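PDB 2OGG: HTH-type transcriptional regulator TreR from Bacillus subtilis, which represses the trePA operon and is able to bind trehalose-6-phosphate. Local coordinates for residues Y121-L124 against S128-Q131. Residues are numbered along the deposited sequence; the frame is centred on the assembly and turned at random.
Sequences YVFL and SLFQ
V122 meets both F130 and Q131 in a classic beta bulge, which lies at the turn end of the hairpin made by strands 114-124 and 129-138 in the effector-binding UTRA domain. One carbonyl serves the two successive amides of the bulge: V122 O takes F130 N at 2.9 Å, in the carbonyl plane and nearly straight (172° at the hydrogen), and a weak bond from Q131 N at 3.4 Å. V122 N returns a bond to Q131 O, and L124 N closes the end of the ladder on S128 O at 2.9 Å. The extra residue shifts the register, so F123 pairs with L129 rather than F130. The axes of the short segments make an angle of 124°, consistent with the distortion at the bulge.

On one face of the sheet L129 CD1 sits over the centre of the F123 ring, 4.3 Å above its plane, and also reaches Y121 CB. The other face carries V122 and Q131 side by side, CB to CB 4.0 Å; with CG anti to the backbone N (chi1 171°) and the chain extended, Q131 carries its terminal amide past V122, with OE1 alongside V122 CG2 and NE2 hydrogen-bonded to D56 OD1. The bulge turns F130 toward strand 114-124, and L124 crosses it at about a right angle, with CG 3.6 Å from F130 CB.

Beyond the hairpin, F123 stacks on Y89 of the adjoining strand 87-98 and Y121 OH bonds Q28 of helix 23-29, while F130 and Q131 pack against F58 of strand 49-59 and I79 of helix 75-83.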
ATOM      1  N   TYR A 121      -5.032   1.538  14.210  1.00 45.55           N
ATOM      2  CA  TYR A 121      -4.143   2.311  15.066  1.00 42.94           C
ATOM      3  C   TYR A 121      -3.381   3.323  14.220  1.00 43.68           C
ATOM      4  O   TYR A 121      -2.631   2.944  13.325  1.00 45.26           O
ATOM      5  CB  TYR A 121      -3.158   1.356  15.718  1.00 40.24           C
ATOM      6  CG  TYR A 121      -3.847   0.261  16.494  1.00 40.81           C
ATOM      7  CD1 TYR A 121      -3.975   0.338  17.884  1.00 38.84           C
ATOM      8  CD2 TYR A 121      -4.347  -0.869  15.849  1.00 45.23           C
ATOM      9  CE1 TYR A 121      -4.639  -0.645  18.600  1.00 40.79           C
ATOM     10  CE2 TYR A 121      -4.929  -1.906  16.570  1.00 39.84           C
ATOM     11  CZ  TYR A 121      -5.136  -1.754  17.936  1.00 44.52           C
ATOM     12  OH  TYR A 121      -5.716  -2.768  18.669  1.00 38.09           O
ATOM     13  N   VAL A 122      -3.563   4.609  14.502  1.00 43.68           N
ATOM     14  CA  VAL A 122      -2.973   5.664  13.676  1.00 40.23           C
ATOM     15  C   VAL A 122      -1.801   6.312  14.415  1.00 43.43           C
ATOM     16  O   VAL A 122      -1.859   6.464  15.630  1.00 50.38           O
ATOM     17  CB  VAL A 122      -4.035   6.705  13.350  1.00 43.12           C
ATOM     18  CG1 VAL A 122      -3.598   7.626  12.230  1.00 35.07           C
ATOM     19  CG2 VAL A 122      -5.310   6.010  12.995  1.00 34.09           C
ATOM     20  N   PHE A 123      -0.653   6.397  13.745  1.00 41.74           N
ATOM     21  CA  PHE A 123       0.591   6.883  14.348  1.00 35.38           C
ATOM     22  C   PHE A 123       1.024   8.217  13.700  1.00 37.89           C
ATOM     23  O   PHE A 123       0.661   8.516  12.550  1.00 36.04           O
ATOM     24  CB  PHE A 123       1.698   5.867  14.102  1.00 38.00           C
ATOM     25  CG  PHE A 123       1.520   4.569  14.826  1.00 39.16           C
ATOM     26  CD1 PHE A 123       2.256   4.302  15.988  1.00 42.19           C
ATOM     27  CD2 PHE A 123       0.725   3.557  14.278  1.00 32.95           C
ATOM     28  CE1 PHE A 123       2.124   3.064  16.644  1.00 40.62           C
ATOM     29  CE2 PHE A 123       0.571   2.336  14.921  1.00 37.30           C
ATOM     30  CZ  PHE A 123       1.303   2.069  16.091  1.00 38.93           C
ATOM     31  N   LEU A 124       1.818   9.007  14.416  1.00 37.61           N
ATOM     32  CA  LEU A 124       2.266  10.292  13.882  1.00 41.23           C
ATOM     33  C   LEU A 124       3.674  10.205  13.292  1.00 42.57           C
ATOM     34  O   LEU A 124       4.406   9.243  13.522  1.00 40.95           O
ATOM     35  CB  LEU A 124       2.220  11.378  14.956  1.00 40.53           C
ATOM     36  CG  LEU A 124       0.961  11.464  15.817  1.00 44.53           C
ATOM     37  CD1 LEU A 124       1.208  12.409  16.985  1.00 46.16           C
ATOM     38  CD2 LEU A 124      -0.197  11.957  14.990  1.00 37.05           C
ATOM     39  N   SER A 128       4.551   8.292  17.626  1.00 45.47           N
ATOM     40  CA  SER A 128       3.607   7.982  18.690  1.00 44.41           C
ATOM     41  C   SER A 128       2.235   7.507  18.191  1.00 43.75           C
ATOM     42  O   SER A 128       1.801   7.859  17.106  1.00 41.94           O
ATOM     43  CB  SER A 128       3.443   9.197  19.589  1.00 42.08           C
ATOM     44  OG  SER A 128       3.369  10.356  18.780  1.00 53.84           O
ATOM     45  N   LEU A 129       1.667   6.550  18.919  1.00 45.28           N
ATOM     46  CA  LEU A 129       0.329   6.059  18.675  1.00 41.62           C
ATOM     47  C   LEU A 129      -0.560   7.186  19.130  1.00 42.31           C
ATOM     48  O   LEU A 129      -0.496   7.597  20.267  1.00 40.47           O
ATOM     49  CB  LEU A 129       0.061   4.832  19.545  1.00 37.93           C
ATOM     50  CG  LEU A 129      -1.340   4.220  19.492  1.00 41.12           C
ATOM     51  CD1 LEU A 129      -1.896   4.217  18.093  1.00 34.02           C
ATOM     52  CD2 LEU A 129      -1.319   2.797  20.063  1.00 46.11           C
ATOM     53  N   PHE A 130      -1.372   7.711  18.230  1.00 42.62           N
ATOM     54  CA  PHE A 130      -2.154   8.895  18.540  1.00 40.66           C
ATOM     55  C   PHE A 130      -3.659   8.637  18.569  1.00 39.15           C
ATOM     56  O   PHE A 130      -4.387   9.353  19.238  1.00 43.74           O
ATOM     57  CB  PHE A 130      -1.818   9.965  17.508  1.00 39.46           C
ATOM     58  CG  PHE A 130      -2.979  10.799  17.110  1.00 43.79           C
ATOM     59  CD1 PHE A 130      -3.431  11.831  17.932  1.00 50.97           C
ATOM     60  CD2 PHE A 130      -3.604  10.581  15.909  1.00 35.50           C
ATOM     61  CE1 PHE A 130      -4.550  12.582  17.594  1.00 46.82           C
ATOM     62  CE2 PHE A 130      -4.694  11.369  15.529  1.00 52.62           C
ATOM     63  CZ  PHE A 130      -5.174  12.365  16.387  1.00 47.73           C
ATOM     64  N   GLN A 131      -4.129   7.658  17.795  1.00 41.09           N
ATOM     65  CA  GLN A 131      -5.567   7.345  17.715  1.00 38.51           C
ATOM     66  C   GLN A 131      -5.885   5.851  17.660  1.00 38.35           C
ATOM     67  O   GLN A 131      -5.144   5.063  17.075  1.00 37.84           O
ATOM     68  CB  GLN A 131      -6.156   8.003  16.485  1.00 40.82           C
ATOM     69  CG  GLN A 131      -7.583   7.566  16.186  1.00 39.40           C
ATOM     70  CD  GLN A 131      -8.125   8.308  15.008  1.00 49.08           C
ATOM     71  OE1 GLN A 131      -7.391   9.073  14.375  1.00 48.32           O
ATOM     72  NE2 GLN A 131      -9.445   8.251  14.823  1.00 46.38           N
TER